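Local coordinates for protein shikimate 5-dehydrogenase (Thermus thermophilus, PDB 2EV9) that catalyses the reversible, NADPH-linked reduction of 3-dehydroshikimate to shikimate, the fourth step of the route to chorismate and so to the aromatic amino acids, at residues Phe97-Pro102 against Ala237-Leu242; Val225-Pro230 against Gly252-Ala257; Gly117-Leu122 against Ala138-Trp143; Ser189-Glu194 against Thr212-Glu217. One frame throughout, in Å; residues are numbered along the deposited sequence.

Contact 1. Residues Phe97-Pro102 against Ala237-Leu242; sequences FNTDAP and ALAFRL. With SKM ((3R,4S,5R)-3,4,5-trihydroxycyclohex-1-ene-1-carboxylic acid), chain G.
Thr99 and Leu238 bring the two backbones nearest, CA to CA 6.2 Å, where the turn from strand 93-97 into helix 100-110 passes helix 229-244 beside the shikimate pocket. Over one face of Phe97, the last residue of the strand, Leu242 lays CD1, a CH-pi contact 3.7 Å from the ring centroid and 22° off the normal. With an alanine in place of Phe97, both methyls of Leu242 would probably lose the ring they rest on, and a gap would open beside the helix. Thr99 suits the middle, one branch polar and one apolar: its OG1 sits between backbone N and carbonyl carbon (chi1 62°) and bonds Gln235 O, while CG2 reaches the helix backbone, 4.0 Å from Ala239 N. Pro102, in the first helical turn, where no amide hydrogen is required, offers CB to Leu238 CD1 at 4.0 Å. Asn98 caps this helix, its OD1 accepting from Ala101 N (3.2 Å, 161°) and, weakly, from Asp100 N. The cap is consistent with a well-defined turn at Asp100, a shikimate ligand whose OD2 forms a salt bridge with the active-site Lys64. Asp100 OD1 accepts a 2.7 Å hydrogen bond from hydroxyl O12 of the bound shikimate.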
# COMPACT_ATOMS: atom_id res chain seq x y z
N PHE B 97 5.84 7.22 4.18
CA PHE B 97 5.03 7.42 5.38
C PHE B 97 5.91 7.69 6.59
O PHE B 97 7.13 7.55 6.53
CB PHE B 97 4.18 6.19 5.68
CG PHE B 97 3.31 5.75 4.54
CD1 PHE B 97 3.85 5.03 3.48
CD2 PHE B 97 1.96 6.06 4.52
CE1 PHE B 97 3.04 4.62 2.42
CE2 PHE B 97 1.15 5.66 3.46
CZ PHE B 97 1.69 4.94 2.41
N ASN B 98 5.27 8.08 7.69
CA ASN B 98 5.98 8.32 8.94
C ASN B 98 5.21 7.58 10.03
O ASN B 98 4.13 7.99 10.45
CB ASN B 98 6.04 9.81 9.28
CG ASN B 98 6.97 10.09 10.44
OD1 ASN B 98 6.81 9.54 11.53
ND2 ASN B 98 7.96 10.94 10.21
N THR B 99 5.77 6.47 10.48
CA THR B 99 5.12 5.68 11.52
C THR B 99 5.60 6.05 12.92
O THR B 99 5.10 5.52 13.91
CB THR B 99 5.34 4.17 11.28
OG1 THR B 99 6.74 3.88 11.33
CG2 THR B 99 4.80 3.78 9.90
N ASP B 100 6.56 6.97 13.01
CA ASP B 100 7.06 7.40 14.32
C ASP B 100 5.96 8.16 15.05
O ASP B 100 5.70 7.91 16.22
CB ASP B 100 8.29 8.32 14.17
CG ASP B 100 9.54 7.57 13.80
OD1 ASP B 100 9.75 6.46 14.33
OD2 ASP B 100 10.33 8.09 12.98
N ALA B 101 5.31 9.08 14.35
CA ALA B 101 4.23 9.86 14.95
C ALA B 101 3.14 8.94 15.50
O ALA B 101 2.87 8.93 16.71
CB ALA B 101 3.66 10.83 13.93
N PRO B 102 2.49 8.15 14.63
CA PRO B 102 1.45 7.28 15.18
C PRO B 102 2.01 6.22 16.12
O PRO B 102 1.34 5.81 17.06
CB PRO B 102 0.80 6.68 13.93
CG PRO B 102 1.93 6.63 12.95
CD PRO B 102 2.60 7.97 13.17
N ALA B 237 6.00 -2.00 14.05
CA ALA B 237 4.85 -2.87 13.84
C ALA B 237 3.90 -2.19 12.86
O ALA B 237 3.29 -2.83 12.00
CB ALA B 237 4.14 -3.14 15.17
N LEU B 238 3.77 -0.87 13.01
CA LEU B 238 2.90 -0.12 12.12
C LEU B 238 3.46 -0.17 10.71
O LEU B 238 2.70 -0.26 9.74
CB LEU B 238 2.75 1.32 12.63
CG LEU B 238 1.86 1.44 13.87
CD1 LEU B 238 1.86 2.89 14.38
CD2 LEU B 238 0.44 0.98 13.53
N ALA B 239 4.79 -0.13 10.59
CA ALA B 239 5.43 -0.18 9.28
C ALA B 239 5.19 -1.55 8.63
O ALA B 239 4.93 -1.64 7.43
CB ALA B 239 6.93 0.07 9.42
N PHE B 240 5.28 -2.62 9.42
CA PHE B 240 5.06 -3.96 8.90
C PHE B 240 3.62 -4.09 8.39
O PHE B 240 3.37 -4.68 7.33
CB PHE B 240 5.33 -5.01 9.98
CG PHE B 240 5.60 -6.38 9.43
CD1 PHE B 240 6.90 -6.76 9.07
CD2 PHE B 240 4.56 -7.28 9.21
CE1 PHE B 240 7.15 -8.00 8.50
CE2 PHE B 240 4.81 -8.54 8.64
CZ PHE B 240 6.10 -8.90 8.29
N ARG B 241 2.67 -3.55 9.15
CA ARG B 241 1.28 -3.63 8.73
C ARG B 241 1.12 -2.87 7.42
O ARG B 241 0.44 -3.32 6.49
CB ARG B 241 0.33 -3.03 9.78
CG ARG B 241 -1.14 -3.26 9.43
CD ARG B 241 -2.08 -2.57 10.39
NE ARG B 241 -1.97 -1.12 10.29
CZ ARG B 241 -2.70 -0.26 10.99
NH1 ARG B 241 -3.60 -0.71 11.86
NH2 ARG B 241 -2.51 1.04 10.84
N LEU B 242 1.75 -1.71 7.34
CA LEU B 242 1.69 -0.89 6.15
C LEU B 242 2.18 -1.67 4.92
O LEU B 242 1.62 -1.58 3.83
CB LEU B 242 2.53 0.37 6.38
CG LEU B 242 2.38 1.56 5.44
CD1 LEU B 242 2.58 2.84 6.23
CD2 LEU B 242 3.38 1.44 4.30
O12 SKM G . 11.75 5.62 12.68
C8 SKM G . 12.53 4.49 13.07
C6 SKM G . 12.99 3.72 11.80
O7 SKM G . 11.84 3.31 11.06
C5 SKM G . 13.82 2.49 12.19
C4 SKM G . 14.88 2.82 13.23
C1 SKM G . 16.00 1.87 13.39
O2 SKM G . 16.06 0.76 12.64
O3 SKM G . 16.88 2.09 14.21
C10 SKM G . 14.84 3.91 13.99
C9 SKM G . 13.75 4.96 13.92
O11 SKM G . 14.31 6.16 13.34

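Contact 2. Residues Val225-Pro230 against Gly252-Ala257; sequences VQTGLP and GMEEAA
The turn leading from strand 224-226, at the edge of the parallel nucleotide-binding sheet, into helix 229-244 meets helix 250-261 through Leu229, Pro230 and Glu254; within it lies Gly228, a residue of the NADP(+) site. Backbones approach most closely at Leu229 and Glu254, whose CA atoms are 5.9 Å apart. Glu254 reaches across with an extended chain, CG anti to its backbone N (chi1 164°), which delivers the carboxylate to the start of the opposing helix. There OE2 of Glu254 lies against the rim of the Pro230 ring, 3.1 Å from CG and 3.3 Å from CD, and also touches Leu229 CB at 3.6 Å. Proline fits this first turn because its nitrogen has no hydrogen needing an acceptor. Further along, Leu229 CD2 meets Ala257 CB at 4.3 Å; this methyl group is all that Ala257 presents to the leucine, and Leu229 also touches Leu210. Thr227 OG1 makes a weak capping bond with Leu229 N. The same OG1 shares a water with Glu254: the water lies 2.8 Å from Thr227 OG1 and donates to Glu254 OE2 at 3.0 Å. Direct bonding between the two side chains is absent, so the water carries the polar link. A carboxylate at the N-terminal end of helix 229-244 is likely to be steadied in its charged form by the helix dipole, and the proline ring beside it probably restricts its movement.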
# COMPACT_ATOMS: atom_id res chain seq x y z
N VAL B 225 6.33 6.66 33.83
CA VAL B 225 7.41 6.69 32.86
C VAL B 225 7.35 5.58 31.82
O VAL B 225 6.82 4.50 32.07
CB VAL B 225 8.78 6.59 33.56
CG1 VAL B 225 8.99 7.79 34.46
CG2 VAL B 225 8.86 5.30 34.36
N GLN B 226 7.89 5.87 30.64
CA GLN B 226 7.95 4.90 29.56
C GLN B 226 9.30 5.06 28.87
O GLN B 226 9.75 6.17 28.61
CB GLN B 226 6.81 5.12 28.56
CG GLN B 226 6.72 4.02 27.51
CD GLN B 226 5.54 4.19 26.58
OE1 GLN B 226 5.49 5.14 25.79
NE2 GLN B 226 4.58 3.27 26.66
N THR B 227 9.95 3.94 28.57
CA THR B 227 11.24 3.98 27.90
C THR B 227 11.02 4.24 26.42
O THR B 227 9.88 4.41 25.97
CB THR B 227 12.00 2.66 28.06
OG1 THR B 227 11.31 1.62 27.35
CG2 THR B 227 12.12 2.28 29.52
N GLY B 228 12.10 4.26 25.66
CA GLY B 228 11.99 4.50 24.23
C GLY B 228 11.67 3.27 23.41
O GLY B 228 11.35 3.39 22.23
N LEU B 229 11.73 2.08 24.00
CA LEU B 229 11.46 0.86 23.23
C LEU B 229 10.02 0.67 22.75
O LEU B 229 9.79 0.16 21.65
CB LEU B 229 11.91 -0.38 24.03
CG LEU B 229 13.43 -0.51 24.22
CD1 LEU B 229 13.76 -1.84 24.89
CD2 LEU B 229 14.15 -0.40 22.88
N PRO B 230 9.03 1.06 23.56
CA PRO B 230 7.65 0.88 23.08
C PRO B 230 7.39 1.64 21.78
O PRO B 230 6.75 1.11 20.87
CB PRO B 230 6.82 1.39 24.25
CG PRO B 230 7.65 0.93 25.44
CD PRO B 230 9.05 1.33 25.01
N GLY B 252 5.83 -8.26 21.46
CA GLY B 252 6.82 -9.20 20.98
C GLY B 252 7.99 -8.53 20.28
O GLY B 252 9.13 -8.99 20.37
N MET B 253 7.72 -7.44 19.57
CA MET B 253 8.79 -6.72 18.89
C MET B 253 9.65 -5.97 19.90
O MET B 253 10.88 -5.96 19.79
CB MET B 253 8.20 -5.77 17.82
CG MET B 253 7.89 -6.50 16.50
SD MET B 253 7.08 -5.52 15.24
CE MET B 253 8.48 -4.73 14.46
N GLU B 254 9.03 -5.37 20.91
CA GLU B 254 9.78 -4.67 21.93
C GLU B 254 10.68 -5.69 22.65
O GLU B 254 11.84 -5.40 22.95
CB GLU B 254 8.84 -4.00 22.93
CG GLU B 254 9.50 -3.59 24.24
CD GLU B 254 8.59 -2.72 25.10
OE1 GLU B 254 7.36 -2.94 25.08
OE2 GLU B 254 9.11 -1.83 25.80
N GLU B 255 10.14 -6.87 22.91
CA GLU B 255 10.91 -7.92 23.58
C GLU B 255 12.10 -8.32 22.72
O GLU B 255 13.19 -8.56 23.23
CB GLU B 255 10.03 -9.14 23.85
CG GLU B 255 10.79 -10.36 24.37
CD GLU B 255 11.58 -10.08 25.64
OE1 GLU B 255 12.31 -10.99 26.09
OE2 GLU B 255 11.46 -8.97 26.20
N ALA B 256 11.88 -8.40 21.41
CA ALA B 256 12.95 -8.77 20.48
C ALA B 256 14.04 -7.71 20.54
O ALA B 256 15.23 -8.03 20.50
CB ALA B 256 12.40 -8.89 19.06
N ALA B 257 13.63 -6.45 20.62
CA ALA B 257 14.57 -5.34 20.70
C ALA B 257 15.34 -5.42 22.01
O ALA B 257 16.55 -5.20 22.06
CB ALA B 257 13.82 -4.01 20.63
O HOH W 1 11.12 -1.16 27.94

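Contact 3. Residues Gly117-Leu122 against Ala138-Trp143; sequences GPALVL and AGLEVW
Ala119 is held at both ends by the neighbouring strand: its N donates to Glu141 O at 2.8 Å, and its O accepts from Trp143 N, also at 2.8 Å. Val121 N continues the pattern to Trp143 O at 3.1 Å, giving the parallel pairing of strands 119-122 and 142-145 in the beta-alpha-beta unit that opens the Rossmann-type NADP(+) domain. On one side of the sheet, Pro118 CB sits over the six-membered ring of Trp143, 3.6 Å from its centroid and 15° off the normal. The indole's CG is anti to the carbonyl carbon (chi1 -54°), which turns the ring back over the proline. Glu141 runs alongside the same proline in an extended chain, OE1 3.0 Å from Pro118 CG, while its OE2 takes a weak bond from Trp143 NE1. Ala119, Leu140 and Val142 gather on the other side, where Leu135 of the connecting helix 126-137 packs on Ala119 and Val142; a methyl suits Ala119 beneath the helix, where Leu140 CD2 and Val142 CG2 also approach it.

Farther out, Gly139 closes that helix with a Schellman motif, its positive phi (103°) suited to glycine. A cis peptide bond joins Gly117 to Pro118, and a beta carbon on Gly117 would clash with Glu141 O. One water accepts weakly from both Gly117 N, at 3.2 Å, and Glu141 N, at 3.4 Å.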
# COMPACT_ATOMS: atom_id res chain seq x y z
N GLY B 117 -2.57 16.60 28.63
CA GLY B 117 -1.59 17.67 28.57
C GLY B 117 -1.74 18.66 29.71
O GLY B 117 -2.50 18.40 30.65
N PRO B 118 -1.03 19.80 29.67
CA PRO B 118 -0.12 20.18 28.59
C PRO B 118 1.05 19.22 28.49
O PRO B 118 1.59 18.76 29.50
CB PRO B 118 0.32 21.59 29.00
CG PRO B 118 -0.77 22.06 29.93
CD PRO B 118 -1.02 20.82 30.73
N ALA B 119 1.44 18.91 27.26
CA ALA B 119 2.56 18.02 27.03
C ALA B 119 3.72 18.89 26.60
O ALA B 119 3.54 19.83 25.83
CB ALA B 119 2.21 17.02 25.94
N LEU B 120 4.91 18.59 27.11
CA LEU B 120 6.10 19.35 26.75
C LEU B 120 7.13 18.45 26.07
O LEU B 120 7.55 17.44 26.63
CB LEU B 120 6.72 19.99 28.00
CG LEU B 120 8.10 20.62 27.82
CD1 LEU B 120 8.07 21.68 26.72
CD2 LEU B 120 8.57 21.23 29.14
N VAL B 121 7.53 18.84 24.87
CA VAL B 121 8.52 18.09 24.10
C VAL B 121 9.86 18.82 24.12
O VAL B 121 9.99 19.93 23.62
CB VAL B 121 8.07 17.91 22.63
CG1 VAL B 121 9.16 17.18 21.84
CG2 VAL B 121 6.77 17.14 22.58
N LEU B 122 10.86 18.17 24.71
CA LEU B 122 12.20 18.74 24.79
C LEU B 122 12.95 18.37 23.52
O LEU B 122 13.25 17.21 23.29
CB LEU B 122 12.94 18.18 26.02
CG LEU B 122 12.24 18.36 27.37
CD1 LEU B 122 13.08 17.76 28.50
CD2 LEU B 122 12.00 19.85 27.62
N ALA B 138 -3.68 14.45 18.58
CA ALA B 138 -4.23 13.57 19.60
C ALA B 138 -5.24 14.28 20.50
O ALA B 138 -6.04 13.64 21.18
CB ALA B 138 -3.11 12.97 20.44
N GLY B 139 -5.20 15.61 20.51
CA GLY B 139 -6.13 16.37 21.33
C GLY B 139 -5.55 16.94 22.61
O GLY B 139 -6.27 17.10 23.60
N LEU B 140 -4.26 17.25 22.61
CA LEU B 140 -3.59 17.79 23.79
C LEU B 140 -2.97 19.16 23.53
O LEU B 140 -2.60 19.47 22.40
CB LEU B 140 -2.47 16.87 24.26
CG LEU B 140 -2.75 15.46 24.78
CD1 LEU B 140 -3.37 14.61 23.68
CD2 LEU B 140 -1.44 14.84 25.27
N GLU B 141 -2.87 19.97 24.59
CA GLU B 141 -2.23 21.28 24.50
C GLU B 141 -0.74 20.92 24.54
O GLU B 141 -0.31 20.21 25.44
CB GLU B 141 -2.59 22.14 25.71
CG GLU B 141 -1.68 23.36 25.89
CD GLU B 141 -2.05 24.18 27.11
OE1 GLU B 141 -2.54 23.61 28.10
OE2 GLU B 141 -1.83 25.41 27.08
N VAL B 142 0.03 21.43 23.58
CA VAL B 142 1.45 21.09 23.49
C VAL B 142 2.44 22.25 23.43
O VAL B 142 2.29 23.17 22.63
CB VAL B 142 1.71 20.22 22.24
CG1 VAL B 142 3.18 19.83 22.16
CG2 VAL B 142 0.82 18.99 22.27
N TRP B 143 3.46 22.18 24.29
CA TRP B 143 4.52 23.18 24.34
C TRP B 143 5.80 22.53 23.82
O TRP B 143 5.96 21.31 23.90
CB TRP B 143 4.77 23.68 25.77
CG TRP B 143 3.57 24.19 26.50
CD1 TRP B 143 2.50 24.86 25.97
CD2 TRP B 143 3.32 24.10 27.91
NE1 TRP B 143 1.61 25.20 26.96
CE2 TRP B 143 2.09 24.74 28.16
CE3 TRP B 143 4.03 23.54 28.98
CZ2 TRP B 143 1.55 24.84 29.45
CZ3 TRP B 143 3.49 23.63 30.26
CH2 TRP B 143 2.26 24.28 30.48
O HOH W 2 -4.32 18.97 27.51

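Contact 4. Residues Ser189-Glu194 against Thr212-Glu217; sequences SPLPAE and TRFLRE
Thr212 OG1 has two partners, accepting from Leu215 N at 3.3 Å with an angle of 167° and hydrogen-bonding to Asp204 OD1 as well. It is the N-cap of helix 213-220, and threonine suits the place because its short hydroxyl can fold back to the amide that lacks a partner in the first turn. From this cap the helix begins, and Arg213 and Phe214 in its first turn meet the loop. Ser189 OG lies at the edge of the Phe214 ring, in its plane, and is 3.6 Å from Phe214 CA; a small residue permits this close backbone approach. Leu191 CD2 comes to the same ring near its plane, 4.4 Å from Phe214 CE1, and Pro190 CD sits 4.4 Å from Phe214 CD1. With chi1 at 179° the Phe214 side chain extends away from its own N, carrying the ring between the loop and the parallel sheet, where it touches Leu175 and Ala202.

In the Rossmann-type domain, helix 213-220 connects strands 201-204 and 224-226, and the loop 189-194 comes from the preceding connection, after strand 174-177. Arg213 lays its aliphatic part along Ser189, CB to CB 4.1 Å, and its NH1 bonds Ser187 O. Replacing Glu217 by an alanine would probably leave Lys221 without its weak, long-range acidic mate and uncover the Ala193 methyl. One turn on from Arg213, Glu217 bends at chi2 (54°) to lie beside Ala193, although their very short separation is doubtful.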
# COMPACT_ATOMS: atom_id res chain seq x y z
N SER B 189 21.03 14.56 31.75
CA SER B 189 19.59 14.72 31.58
C SER B 189 19.37 16.16 31.13
O SER B 189 19.96 17.09 31.68
CB SER B 189 18.86 14.50 32.91
OG SER B 189 17.47 14.75 32.77
N PRO B 190 18.52 16.37 30.12
CA PRO B 190 18.27 17.73 29.63
C PRO B 190 17.46 18.59 30.60
O PRO B 190 17.39 19.82 30.45
CB PRO B 190 17.52 17.48 28.33
CG PRO B 190 16.69 16.27 28.66
CD PRO B 190 17.68 15.39 29.40
N LEU B 191 16.87 17.96 31.61
CA LEU B 191 16.03 18.69 32.57
C LEU B 191 16.42 18.56 34.04
O LEU B 191 16.39 17.47 34.60
CB LEU B 191 14.58 18.24 32.40
CG LEU B 191 13.52 18.98 33.23
CD1 LEU B 191 13.30 20.36 32.65
CD2 LEU B 191 12.22 18.19 33.23
N PRO B 192 16.77 19.68 34.68
CA PRO B 192 17.14 19.67 36.10
C PRO B 192 15.98 19.11 36.91
O PRO B 192 14.83 19.50 36.70
CB PRO B 192 17.41 21.14 36.39
CG PRO B 192 17.99 21.62 35.11
CD PRO B 192 17.05 21.00 34.09
N ALA B 193 16.27 18.21 37.84
CA ALA B 193 15.25 17.58 38.67
C ALA B 193 14.29 18.57 39.32
O ALA B 193 13.11 18.27 39.49
CB ALA B 193 15.90 16.72 39.74
N GLU B 194 14.79 19.74 39.69
CA GLU B 194 13.95 20.74 40.33
C GLU B 194 12.84 21.27 39.41
O GLU B 194 11.84 21.81 39.89
CB GLU B 194 14.80 21.92 40.83
CG GLU B 194 15.87 21.54 41.84
CD GLU B 194 17.11 20.94 41.20
OE1 GLU B 194 18.03 20.56 41.95
OE2 GLU B 194 17.17 20.87 39.95
N THR B 212 17.37 5.99 31.42
CA THR B 212 18.16 7.21 31.39
C THR B 212 18.03 7.99 32.69
O THR B 212 17.13 7.71 33.50
CB THR B 212 17.68 8.10 30.25
OG1 THR B 212 16.28 8.35 30.41
CG2 THR B 212 17.91 7.41 28.91
N ARG B 213 18.91 8.96 32.91
CA ARG B 213 18.83 9.74 34.13
C ARG B 213 17.47 10.45 34.13
O ARG B 213 16.82 10.58 35.18
CB ARG B 213 19.94 10.77 34.23
CG ARG B 213 19.89 11.48 35.56
CD ARG B 213 21.07 12.43 35.81
NE ARG B 213 21.35 12.48 37.26
CZ ARG B 213 22.20 13.32 37.84
NH1 ARG B 213 22.87 14.19 37.09
NH2 ARG B 213 22.34 13.31 39.16
N PHE B 214 17.06 10.89 32.95
CA PHE B 214 15.78 11.57 32.76
C PHE B 214 14.65 10.74 33.36
O PHE B 214 13.89 11.23 34.19
CB PHE B 214 15.51 11.78 31.27
CG PHE B 214 14.20 12.45 30.96
CD1 PHE B 214 14.00 13.80 31.28
CD2 PHE B 214 13.17 11.75 30.35
CE1 PHE B 214 12.78 14.43 30.98
CE2 PHE B 214 11.95 12.37 30.04
CZ PHE B 214 11.76 13.71 30.36
N LEU B 215 14.55 9.49 32.93
CA LEU B 215 13.50 8.60 33.42
C LEU B 215 13.66 8.28 34.91
O LEU B 215 12.68 8.29 35.66
CB LEU B 215 13.48 7.30 32.60
CG LEU B 215 12.95 7.47 31.17
CD1 LEU B 215 13.00 6.13 30.44
CD2 LEU B 215 11.52 8.01 31.21
N ARG B 216 14.89 8.01 35.33
CA ARG B 216 15.13 7.72 36.74
C ARG B 216 14.64 8.89 37.60
O ARG B 216 13.90 8.70 38.56
CB ARG B 216 16.62 7.48 36.99
CG ARG B 216 17.13 6.16 36.43
CD ARG B 216 18.65 6.14 36.35
NE ARG B 216 19.16 4.85 35.87
CZ ARG B 216 19.26 3.76 36.62
NH1 ARG B 216 18.90 3.80 37.90
NH2 ARG B 216 19.71 2.63 36.10
N GLU B 217 15.04 10.10 37.23
CA GLU B 217 14.60 11.26 37.99
C GLU B 217 13.08 11.40 37.95
O GLU B 217 12.45 11.65 38.97
CB GLU B 217 15.25 12.54 37.43
CG GLU B 217 14.87 13.79 38.22
CD GLU B 217 15.17 13.66 39.71
OE1 GLU B 217 16.34 13.44 40.06
OE2 GLU B 217 14.22 13.77 40.52

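Contacts 1 and 2 share helix 229-244 and touch where Met253 CE packs 3.7 Å from Ala237 N, their centres 15 Å apart. Contact 1 holds Asp100 against the bound shikimate, and contact 2 holds Gly228 of the NADP(+) site, its Ala257 side chain about 9 Å from the substrate. Contacts 3 and 4 belong to the nucleotide-binding domain, meeting where Leu122 CD1 lies 3.9 Å from Pro190 CG. Contact 4 also reaches contact 2, Leu215 CD2 packing 3.6 Å from Gln226 O. Contact 1 stands apart from these two: its nearest atoms are about 8 Å from contact 3 and about 16 Å from contact 4.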